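Local coordinates for glucokinase (Enterococcus faecalis, PDB 2QM1), which probably phosphorylates glucose at the expense of ATP, as a glucokinase of the ROK family, at residues D136-T141 with G148-A153; I11-T16 with I71-P76; T144-G149 with C186-S191. All blocks are in the same frame, centred on the assembly; numbering follows the deposited sequence.

Contact 1: residues D136-T141 with G148-A153. With MG (magnesium ion), chain K.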
ATOM      1  N   ASP B 136       0.504   0.569  11.734  1.00 41.69           N
ATOM      2  CA  ASP B 136       0.784   0.027  10.428  1.00 41.46           C
ATOM      3  C   ASP B 136       0.860  -1.491  10.508  1.00 40.79           C
ATOM      4  O   ASP B 136       1.860  -2.048  10.963  1.00 40.37           O
ATOM      5  CB  ASP B 136       2.063   0.668   9.824  1.00 41.87           C
ATOM      6  CG  ASP B 136       1.963   2.198   9.762  1.00 42.47           C
ATOM      7  OD1 ASP B 136       1.381   2.745   8.798  1.00 37.72           O
ATOM      8  OD2 ASP B 136       2.428   2.862  10.708  1.00 37.75           O
ATOM      9  N   VAL B 137      -0.216  -2.143  10.063  1.00 39.41           N
ATOM     10  CA  VAL B 137      -0.339  -3.630  10.106  1.00 40.45           C
ATOM     11  C   VAL B 137      -1.012  -4.124   8.828  1.00 38.91           C
ATOM     12  O   VAL B 137      -2.061  -3.593   8.421  1.00 38.42           O
ATOM     13  CB  VAL B 137      -1.173  -4.151  11.316  1.00 39.00           C
ATOM     14  CG1 VAL B 137      -1.207  -5.697  11.342  1.00 42.22           C
ATOM     15  CG2 VAL B 137      -0.602  -3.668  12.621  1.00 40.31           C
ATOM     16  N   ILE B 138      -0.417  -5.132   8.205  1.00 38.15           N
ATOM     17  CA  ILE B 138      -1.074  -5.813   7.074  1.00 37.51           C
ATOM     18  C   ILE B 138      -1.533  -7.216   7.476  1.00 38.22           C
ATOM     19  O   ILE B 138      -0.757  -8.005   8.046  1.00 38.15           O
ATOM     20  CB  ILE B 138      -0.178  -5.840   5.849  1.00 37.20           C
ATOM     21  CG1 ILE B 138       0.139  -4.385   5.435  1.00 38.09           C
ATOM     22  CG2 ILE B 138      -0.829  -6.561   4.712  1.00 35.50           C
ATOM     23  CD1 ILE B 138       1.287  -4.230   4.365  1.00 37.27           C
ATOM     24  N   PHE B 139      -2.820  -7.479   7.266  1.00 39.12           N
ATOM     25  CA  PHE B 139      -3.395  -8.817   7.457  1.00 41.44           C
ATOM     26  C   PHE B 139      -3.582  -9.508   6.104  1.00 42.11           C
ATOM     27  O   PHE B 139      -4.171  -8.936   5.179  1.00 41.81           O
ATOM     28  CB  PHE B 139      -4.733  -8.757   8.221  1.00 41.19           C
ATOM     29  CG  PHE B 139      -5.329 -10.108   8.516  1.00 42.07           C
ATOM     30  CD1 PHE B 139      -4.644 -11.032   9.312  1.00 40.99           C
ATOM     31  CD2 PHE B 139      -6.568 -10.456   8.017  1.00 44.95           C
ATOM     32  CE1 PHE B 139      -5.161 -12.275   9.581  1.00 41.28           C
ATOM     33  CE2 PHE B 139      -7.117 -11.728   8.294  1.00 42.82           C
ATOM     34  CZ  PHE B 139      -6.394 -12.637   9.074  1.00 43.25           C
ATOM     35  N   ILE B 140      -3.052 -10.730   6.002  1.00 42.24           N
ATOM     36  CA  ILE B 140      -3.305 -11.619   4.875  1.00 42.01           C
ATOM     37  C   ILE B 140      -3.928 -12.968   5.338  1.00 42.73           C
ATOM     38  O   ILE B 140      -3.354 -13.688   6.170  1.00 43.10           O
ATOM     39  CB  ILE B 140      -2.026 -11.859   4.026  1.00 42.16           C
ATOM     40  CG1 ILE B 140      -2.229 -13.003   3.054  1.00 41.82           C
ATOM     41  CG2 ILE B 140      -0.849 -12.239   4.900  1.00 42.39           C
ATOM     42  CD1 ILE B 140      -3.265 -12.764   2.040  1.00 47.01           C
ATOM     43  N   THR B 141      -5.096 -13.297   4.794  1.00 42.08           N
ATOM     44  CA  THR B 141      -5.781 -14.538   5.165  1.00 41.93           C
ATOM     45  C   THR B 141      -5.794 -15.552   4.026  1.00 40.87           C
ATOM     46  O   THR B 141      -6.228 -15.262   2.916  1.00 40.67           O
ATOM     47  CB  THR B 141      -7.185 -14.276   5.732  1.00 41.32           C
ATOM     48  OG1 THR B 141      -7.827 -15.522   6.080  1.00 44.56           O
ATOM     49  CG2 THR B 141      -8.020 -13.490   4.753  1.00 41.25           C
ATOM     50  N   GLY B 148      -7.239  -9.840   2.395  1.00 39.36           N
ATOM     51  CA  GLY B 148      -6.369  -9.074   3.243  1.00 38.60           C
ATOM     52  C   GLY B 148      -6.947  -7.743   3.685  1.00 39.71           C
ATOM     53  O   GLY B 148      -7.962  -7.261   3.123  1.00 37.70           O
ATOM     54  N   GLY B 149      -6.294  -7.166   4.707  1.00 38.06           N
ATOM     55  CA  GLY B 149      -6.653  -5.838   5.199  1.00 38.31           C
ATOM     56  C   GLY B 149      -5.366  -5.100   5.515  1.00 37.57           C
ATOM     57  O   GLY B 149      -4.381  -5.703   5.971  1.00 36.00           O
ATOM     58  N   ILE B 150      -5.391  -3.799   5.218  1.00 37.18           N
ATOM     59  CA  ILE B 150      -4.277  -2.879   5.483  1.00 36.02           C
ATOM     60  C   ILE B 150      -4.652  -1.729   6.384  1.00 36.41           C
ATOM     61  O   ILE B 150      -5.532  -0.927   6.072  1.00 36.02           O
ATOM     62  CB  ILE B 150      -3.702  -2.283   4.134  1.00 36.92           C
ATOM     63  CG1 ILE B 150      -3.227  -3.441   3.218  1.00 35.83           C
ATOM     64  CG2 ILE B 150      -2.609  -1.279   4.519  1.00 36.18           C
ATOM     65  CD1 ILE B 150      -2.594  -3.117   1.756  1.00 35.91           C
ATOM     66  N   VAL B 151      -3.999  -1.673   7.522  1.00 37.10           N
ATOM     67  CA  VAL B 151      -4.075  -0.506   8.376  1.00 38.66           C
ATOM     68  C   VAL B 151      -2.738   0.257   8.185  1.00 38.38           C
ATOM     69  O   VAL B 151      -1.652  -0.299   8.311  1.00 39.56           O
ATOM     70  CB  VAL B 151      -4.294  -0.928   9.846  1.00 38.04           C
ATOM     71  CG1 VAL B 151      -4.142   0.233  10.739  1.00 37.24           C
ATOM     72  CG2 VAL B 151      -5.666  -1.558  10.010  1.00 37.96           C
ATOM     73  N   ALA B 152      -2.829   1.525   7.818  1.00 39.35           N
ATOM     74  CA  ALA B 152      -1.639   2.287   7.522  1.00 38.03           C
ATOM     75  C   ALA B 152      -1.882   3.643   8.132  1.00 40.18           C
ATOM     76  O   ALA B 152      -2.995   4.208   7.951  1.00 38.95           O
ATOM     77  CB  ALA B 152      -1.486   2.417   5.986  1.00 39.09           C
ATOM     78  N   ALA B 153      -0.869   4.173   8.828  1.00 40.13           N
ATOM     79  CA  ALA B 153      -0.986   5.448   9.592  1.00 40.78           C
ATOM     80  C   ALA B 153      -2.235   5.500  10.472  1.00 40.62           C
ATOM     81  O   ALA B 153      -2.911   6.548  10.605  1.00 39.41           O
ATOM     82  CB  ALA B 153      -0.869   6.748   8.649  1.00 40.39           C
TER
HETATM   83 MG    MG K1008      -9.975  -6.623   2.512  1.00 25.29          MG
HETATM   84  O   HOH W   1     -10.405  -5.602   0.399  1.00 25.51           O

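Contact 2: residues I11-T16 with I71-P76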
ATOM      1  N   ILE B  11     -20.644  -9.060  13.527  1.00 39.02           N
ATOM      2  CA  ILE B  11     -21.209 -10.039  12.601  1.00 38.56           C
ATOM      3  C   ILE B  11     -20.116 -10.393  11.615  1.00 39.62           C
ATOM      4  O   ILE B  11     -19.483  -9.505  11.020  1.00 39.95           O
ATOM      5  CB  ILE B  11     -22.436  -9.505  11.841  1.00 38.21           C
ATOM      6  CG1 ILE B  11     -23.532  -9.102  12.849  1.00 39.34           C
ATOM      7  CG2 ILE B  11     -22.923 -10.566  10.780  1.00 36.94           C
ATOM      8  CD1 ILE B  11     -24.509  -7.908  12.404  1.00 37.07           C
ATOM      9  N   ASP B  12     -19.917 -11.696  11.457  1.00 39.77           N
ATOM     10  CA  ASP B  12     -18.994 -12.232  10.488  1.00 40.48           C
ATOM     11  C   ASP B  12     -19.787 -13.031   9.420  1.00 40.58           C
ATOM     12  O   ASP B  12     -20.077 -14.221   9.573  1.00 38.67           O
ATOM     13  CB  ASP B  12     -17.910 -13.025  11.236  1.00 40.84           C
ATOM     14  CG  ASP B  12     -16.917 -13.675  10.318  1.00 44.36           C
ATOM     15  OD1 ASP B  12     -17.073 -13.520   9.096  1.00 46.87           O
ATOM     16  OD2 ASP B  12     -15.990 -14.368  10.830  1.00 46.73           O
ATOM     17  N   LEU B  13     -20.126 -12.335   8.338  1.00 41.65           N
ATOM     18  CA  LEU B  13     -20.965 -12.872   7.258  1.00 42.14           C
ATOM     19  C   LEU B  13     -20.088 -13.617   6.253  1.00 43.91           C
ATOM     20  O   LEU B  13     -19.328 -12.983   5.515  1.00 43.97           O
ATOM     21  CB  LEU B  13     -21.717 -11.721   6.532  1.00 41.29           C
ATOM     22  CG  LEU B  13     -22.409 -12.069   5.195  1.00 39.70           C
ATOM     23  CD1 LEU B  13     -23.429 -13.213   5.332  1.00 42.92           C
ATOM     24  CD2 LEU B  13     -23.056 -10.859   4.404  1.00 42.09           C
ATOM     25  N   GLY B  14     -20.184 -14.953   6.224  1.00 45.59           N
ATOM     26  CA  GLY B  14     -19.396 -15.760   5.277  1.00 47.20           C
ATOM     27  C   GLY B  14     -20.263 -16.496   4.268  1.00 47.99           C
ATOM     28  O   GLY B  14     -21.470 -16.579   4.435  1.00 48.17           O
ATOM     29  N   GLY B  15     -19.660 -17.047   3.214  1.00 48.40           N
ATOM     30  CA  GLY B  15     -20.461 -17.722   2.151  1.00 48.74           C
ATOM     31  C   GLY B  15     -21.336 -18.891   2.599  1.00 47.99           C
ATOM     32  O   GLY B  15     -22.363 -19.203   1.976  1.00 48.36           O
ATOM     33  N   THR B  16     -20.929 -19.532   3.694  1.00 47.77           N
ATOM     34  CA  THR B  16     -21.626 -20.709   4.255  1.00 46.88           C
ATOM     35  C   THR B  16     -22.288 -20.507   5.618  1.00 45.43           C
ATOM     36  O   THR B  16     -23.361 -21.093   5.880  1.00 45.28           O
ATOM     37  CB  THR B  16     -20.629 -21.864   4.480  1.00 46.83           C
ATOM     38  OG1 THR B  16     -19.529 -21.733   3.576  1.00 50.33           O
ATOM     39  CG2 THR B  16     -21.294 -23.161   4.273  1.00 48.43           C
ATOM     40  N   ILE B  71     -23.436  -1.999  16.208  1.00 35.92           N
ATOM     41  CA  ILE B  71     -23.211  -3.295  15.486  1.00 35.36           C
ATOM     42  C   ILE B  71     -22.183  -3.049  14.397  1.00 37.08           C
ATOM     43  O   ILE B  71     -22.337  -2.118  13.584  1.00 38.49           O
ATOM     44  CB  ILE B  71     -24.527  -3.785  14.792  1.00 34.20           C
ATOM     45  CG1 ILE B  71     -25.599  -4.113  15.812  1.00 36.49           C
ATOM     46  CG2 ILE B  71     -24.331  -5.053  13.967  1.00 32.16           C
ATOM     47  CD1 ILE B  71     -27.027  -3.958  15.253  1.00 40.09           C
ATOM     48  N   GLY B  72     -21.160  -3.882  14.350  1.00 36.95           N
ATOM     49  CA  GLY B  72     -20.248  -3.904  13.218  1.00 37.03           C
ATOM     50  C   GLY B  72     -20.373  -5.205  12.423  1.00 36.62           C
ATOM     51  O   GLY B  72     -20.574  -6.270  12.986  1.00 34.99           O
HETATM   52  N   MSE B  73     -20.255  -5.112  11.106  1.00 36.13           N
HETATM   53  CA  MSE B  73     -20.354  -6.320  10.248  1.00 38.69           C
HETATM   54  C   MSE B  73     -19.238  -6.419   9.196  1.00 37.30           C
HETATM   55  O   MSE B  73     -18.921  -5.445   8.570  1.00 37.26           O
HETATM   56  CB  MSE B  73     -21.744  -6.368   9.566  1.00 36.67           C
HETATM   57  CG  MSE B  73     -21.959  -7.593   8.646  1.00 39.10           C
HETATM   58 SE   MSE B  73     -23.790  -7.512   8.010  0.70 46.27          SE
HETATM   59  CE  MSE B  73     -23.476  -8.124   6.187  1.00 47.45           C
ATOM     60  N   GLY B  74     -18.651  -7.599   9.028  1.00 37.41           N
ATOM     61  CA  GLY B  74     -17.816  -7.895   7.910  1.00 36.75           C
ATOM     62  C   GLY B  74     -18.582  -8.709   6.866  1.00 38.99           C
ATOM     63  O   GLY B  74     -19.364  -9.578   7.214  1.00 38.54           O
ATOM     64  N   THR B  75     -18.365  -8.396   5.589  1.00 39.14           N
ATOM     65  CA  THR B  75     -19.089  -9.019   4.490  1.00 40.60           C
ATOM     66  C   THR B  75     -18.126  -9.294   3.340  1.00 40.88           C
ATOM     67  O   THR B  75     -17.195  -8.510   3.100  1.00 39.70           O
ATOM     68  CB  THR B  75     -20.215  -8.102   3.948  1.00 38.81           C
ATOM     69  OG1 THR B  75     -20.847  -8.720   2.800  1.00 41.00           O
ATOM     70  CG2 THR B  75     -19.642  -6.770   3.536  1.00 41.00           C
ATOM     71  N   PRO B  76     -18.376 -10.375   2.600  1.00 42.39           N
ATOM     72  CA  PRO B  76     -17.689 -10.583   1.333  1.00 43.10           C
ATOM     73  C   PRO B  76     -18.031  -9.417   0.402  1.00 44.20           C
ATOM     74  O   PRO B  76     -19.083  -8.783   0.571  1.00 44.27           O
ATOM     75  CB  PRO B  76     -18.317 -11.872   0.801  1.00 42.91           C
ATOM     76  CG  PRO B  76     -18.861 -12.543   1.997  1.00 44.30           C
ATOM     77  CD  PRO B  76     -19.353 -11.441   2.860  1.00 42.69           C
TER

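Contact 3: residues T144-G149 with C186-S191. With MG (magnesium ion), chain K; ZN (zinc ion), chain J.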
ATOM      1  N   THR B 144     -10.107 -20.569   1.567  1.00 47.08           N
ATOM      2  CA  THR B 144     -10.763 -20.852   0.288  1.00 48.79           C
ATOM      3  C   THR B 144     -10.262 -19.915  -0.757  1.00 47.51           C
ATOM      4  O   THR B 144     -10.025 -20.319  -1.905  1.00 47.46           O
ATOM      5  CB  THR B 144     -12.301 -20.548   0.347  1.00 49.73           C
ATOM      6  OG1 THR B 144     -12.829 -20.995   1.592  1.00 55.55           O
ATOM      7  CG2 THR B 144     -13.023 -21.231  -0.789  1.00 51.48           C
ATOM      8  N   GLY B 145     -10.168 -18.642  -0.355  1.00 47.27           N
ATOM      9  CA  GLY B 145      -9.610 -17.562  -1.171  1.00 45.95           C
ATOM     10  C   GLY B 145      -8.479 -16.868  -0.438  1.00 45.33           C
ATOM     11  O   GLY B 145      -8.167 -17.213   0.706  1.00 45.96           O
ATOM     12  N   VAL B 146      -7.839 -15.896  -1.079  1.00 43.41           N
ATOM     13  CA  VAL B 146      -6.827 -15.132  -0.366  1.00 42.39           C
ATOM     14  C   VAL B 146      -7.340 -13.695  -0.196  1.00 41.72           C
ATOM     15  O   VAL B 146      -7.772 -13.070  -1.168  1.00 40.99           O
ATOM     16  CB  VAL B 146      -5.429 -15.236  -1.032  1.00 42.66           C
ATOM     17  CG1 VAL B 146      -4.424 -14.372  -0.308  1.00 43.39           C
ATOM     18  CG2 VAL B 146      -4.956 -16.644  -0.970  1.00 40.21           C
ATOM     19  N   GLY B 147      -7.331 -13.207   1.041  1.00 40.80           N
ATOM     20  CA  GLY B 147      -7.936 -11.888   1.354  1.00 40.88           C
ATOM     21  C   GLY B 147      -6.934 -11.095   2.157  1.00 40.02           C
ATOM     22  O   GLY B 147      -5.849 -11.598   2.507  1.00 39.90           O
ATOM     23  N   GLY B 148      -7.239  -9.840   2.395  1.00 39.36           N
ATOM     24  CA  GLY B 148      -6.369  -9.074   3.243  1.00 38.60           C
ATOM     25  C   GLY B 148      -6.947  -7.743   3.685  1.00 39.71           C
ATOM     26  O   GLY B 148      -7.962  -7.261   3.123  1.00 37.70           O
ATOM     27  N   GLY B 149      -6.294  -7.166   4.707  1.00 38.06           N
ATOM     28  CA  GLY B 149      -6.653  -5.838   5.199  1.00 38.31           C
ATOM     29  C   GLY B 149      -5.366  -5.100   5.515  1.00 37.57           C
ATOM     30  O   GLY B 149      -4.381  -5.703   5.971  1.00 36.00           O
ATOM     31  N   CYS B 186      -2.112 -14.429 -10.083  1.00 37.10           N
ATOM     32  CA  CYS B 186      -2.479 -13.941  -8.800  1.00 37.07           C
ATOM     33  C   CYS B 186      -1.901 -14.791  -7.670  1.00 36.81           C
ATOM     34  O   CYS B 186      -1.806 -16.012  -7.788  1.00 35.10           O
ATOM     35  CB  CYS B 186      -4.009 -13.878  -8.670  1.00 37.60           C
ATOM     36  SG  CYS B 186      -4.732 -12.736  -9.882  1.00 39.72           S
ATOM     37  N   LEU B 187      -1.542 -14.135  -6.565  1.00 35.96           N
ATOM     38  CA  LEU B 187      -1.183 -14.844  -5.329  1.00 37.00           C
ATOM     39  C   LEU B 187      -2.192 -15.932  -4.928  1.00 37.35           C
ATOM     40  O   LEU B 187      -1.831 -17.027  -4.466  1.00 37.15           O
ATOM     41  CB  LEU B 187      -0.927 -13.846  -4.180  1.00 37.69           C
ATOM     42  CG  LEU B 187      -0.460 -14.350  -2.823  1.00 37.15           C
ATOM     43  CD1 LEU B 187       0.874 -15.139  -2.921  1.00 35.63           C
ATOM     44  CD2 LEU B 187      -0.375 -13.163  -1.835  1.00 35.85           C
ATOM     45  N   GLU B 188      -3.459 -15.630  -5.097  1.00 37.34           N
ATOM     46  CA  GLU B 188      -4.502 -16.591  -4.767  1.00 38.41           C
ATOM     47  C   GLU B 188      -4.448 -17.929  -5.506  1.00 37.97           C
ATOM     48  O   GLU B 188      -4.844 -18.971  -4.927  1.00 37.83           O
ATOM     49  CB  GLU B 188      -5.873 -15.977  -5.005  1.00 39.03           C
ATOM     50  CG  GLU B 188      -6.983 -16.796  -4.462  1.00 38.02           C
ATOM     51  CD  GLU B 188      -8.305 -16.157  -4.722  1.00 44.43           C
ATOM     52  OE1 GLU B 188      -8.798 -15.427  -3.832  1.00 44.64           O
ATOM     53  OE2 GLU B 188      -8.819 -16.348  -5.842  1.00 45.01           O
ATOM     54  N   THR B 189      -3.997 -17.913  -6.765  1.00 38.28           N
ATOM     55  CA  THR B 189      -3.827 -19.156  -7.560  1.00 38.71           C
ATOM     56  C   THR B 189      -2.751 -20.102  -6.985  1.00 38.73           C
ATOM     57  O   THR B 189      -2.655 -21.283  -7.321  1.00 37.53           O
ATOM     58  CB  THR B 189      -3.476 -18.859  -9.110  1.00 38.34           C
ATOM     59  OG1 THR B 189      -2.174 -18.286  -9.207  1.00 36.99           O
ATOM     60  CG2 THR B 189      -4.461 -17.898  -9.760  1.00 37.28           C
ATOM     61  N   VAL B 190      -1.893 -19.586  -6.129  1.00 40.20           N
ATOM     62  CA  VAL B 190      -0.771 -20.428  -5.688  1.00 39.60           C
ATOM     63  C   VAL B 190      -0.764 -20.654  -4.162  1.00 38.25           C
ATOM     64  O   VAL B 190       0.047 -21.442  -3.630  1.00 38.01           O
ATOM     65  CB  VAL B 190       0.615 -19.906  -6.286  1.00 38.78           C
ATOM     66  CG1 VAL B 190       0.620 -19.987  -7.842  1.00 41.28           C
ATOM     67  CG2 VAL B 190       0.834 -18.502  -5.936  1.00 41.17           C
ATOM     68  N   SER B 191      -1.666 -19.973  -3.461  1.00 39.58           N
ATOM     69  CA  SER B 191      -1.638 -19.921  -1.982  1.00 39.95           C
ATOM     70  C   SER B 191      -3.000 -20.137  -1.275  1.00 41.29           C
ATOM     71  O   SER B 191      -3.062 -20.212  -0.048  1.00 40.75           O
ATOM     72  CB  SER B 191      -0.939 -18.627  -1.481  1.00 40.75           C
ATOM     73  OG  SER B 191      -1.740 -17.446  -1.686  1.00 42.50           O
TER
HETATM   74 MG    MG K1008      -9.975  -6.623   2.512  1.00 25.29          MG
HETATM   75 ZN    ZN J1003      -6.903 -12.733  -9.396  1.00 22.18          ZN
HETATM   76  O   HOH W   1     -10.405  -5.602   0.399  1.00 25.51           O

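Contact 1: residues D136-T141 with G148-A153
The backbone N of Ala153 gives its hydrogen to Asp136 OD1 at 2.7 Å in an almost straight bond (174° at the hydrogen), meeting the oxygen from above the carboxylate plane. Asp136 keeps CG beside its own backbone N (chi1 -56°), and from there OD1 also lies 3.3 Å from Ala152 CA, so the carboxylate closes the end of the strand pair. This end is at the dimer interface: Lys155 NZ of the second subunit bonds Ala153 O, and Leu157 of the second subunit packs on Ala152 and Ala153. Inward from it, Val137 and Val151 exchange two backbone bonds, and Phe139 and Gly149 two more, the shorter running from Phe139 N to Gly149 O at 2.7 Å. This is the antiparallel hairpin of strands 137-142 and 146-152, in the 3-2-1-4-5 sheet that marks one half of the actin-like ATPase fold. On one face, Ile138 and Ile150 run alongside each other in the same direction, CG1 against CG1 at 4.1 Å. Phe139 touches Gly149 through CB, while its ring, with CG anti to the backbone N (chi1 -177°), leads off to Ala121 and Ala122 of helix 117-128. Gly148 O binds a magnesium ion at 2.2 Å, with water 1 and Asn119 OD1 as further ligands.

Contact 2: residues I11-T16 with I71-P76
Three backbone hydrogen bonds tie Ile11-Leu13 to Gly72-Gly74. Ile11 uses both its polar groups: its N reaches Gly72 O at 2.8 Å, and its O takes Gly74 N at 2.9 Å. Leu13 N then bonds to Gly74 O at 3.1 Å, the donor tilted from the carbonyl plane. There the ladder stops: Pro76 has no N-H to offer Leu13 O, and sets its CD 3.1 Å from that oxygen instead. The strands run parallel, at 17° to each other, as adjacent interior strands 7-13 and 68-75 of a sheet ordered 3-2-1-4-5, the core sheet of the N-terminal domain of the actin-like fold. On the face of Ile11 and Met73, a selenomethionine, the Met73 chain runs out straight to SE and then bends at chi3 (142°), which brings CE to 3.3 Å from Leu13 CD2, a tight fit. Met73 CG lies 3.8 Å from Ile11 CB. Ile11 CD1 presses closely on Ile71 CG2, at 3.3 Å. Helix 46-60 covers this face, with Ile50 against both Ile11 and Met73. Thr75 OG1 gives its hydrogen to Pro76 O, within its own segment, and Asp12 turns to the opposite face. What crosses between the strands is therefore main-chain bonding and hydrocarbon packing; Asp12 and Gly14-Gly15 lie beyond it, consistent with the phosphate-binding loop that follows the first strand in actin-like kinases.

Contact 3: residues T144-G149 with C186-S191
Strand 146-152 begins where the short helix at 188-191 passes it, with the CA atoms of Val146 and Glu188 5.2 Å apart; the strand meets the helix through this first residue. Glu188 spans the gap. Its CG stands anti to the backbone N (chi1 -169°) and the chain stays extended, bringing OE1 to Val146 N at 3.0 Å in a nearly straight bond that enters on the anti side of the carboxylate, 18° out of its plane. The aliphatic part of Glu188 lies along Val146, with Glu188 CG 4.0 Å from Val146 CG2. That same methyl meets Ser191 OG at 3.4 Å. The helical turn comes just after Cys186, the last zinc ligand of the loop, whose SG holds the zinc ion at 2.2 Å together with His169, Cys179 and Cys181. Glu188 ends the ROK signature Cys-x-Cys-Gly-x-x-Gly-Cys-x-Glu begun by Cys179; as in related sugar kinases, it probably faces the sugar site. Cys186 O accepts Thr189 OG1 in its carbonyl plane. Leu187 O is gripped twice, by Val190 N on one face of its plane and by Ser191 OG on the other, at 2.8 Å, which restrains the rotation of the Ser191 side chain. Leu187 packs against Leu250 and Ala253 of helix 237-261.

Overall arrangement
Contact 2 comes first along the chain, in the N-terminal sheet; contact 1 lies in the second, similarly ordered sheet, and contact 3 joins its strand 146-152 to the helix at 188-191, their centres about 18 and 19 Å from that of contact 2. Contacts 1 and 3 touch: they share Gly148 and Gly149, their centres 14 Å apart, and a probable hydrogen bond joins Thr141 N to Gly147 O. The magnesium site beside that strand also includes Asn119 and Asn116, from helix 117-128 and from strand 112-116, the edge of the first sheet, so it sits where the two halves meet. The zinc site reaches contact 3 through Cys186. This two-domain plan is consistent with a nucleotide cleft between the sheets.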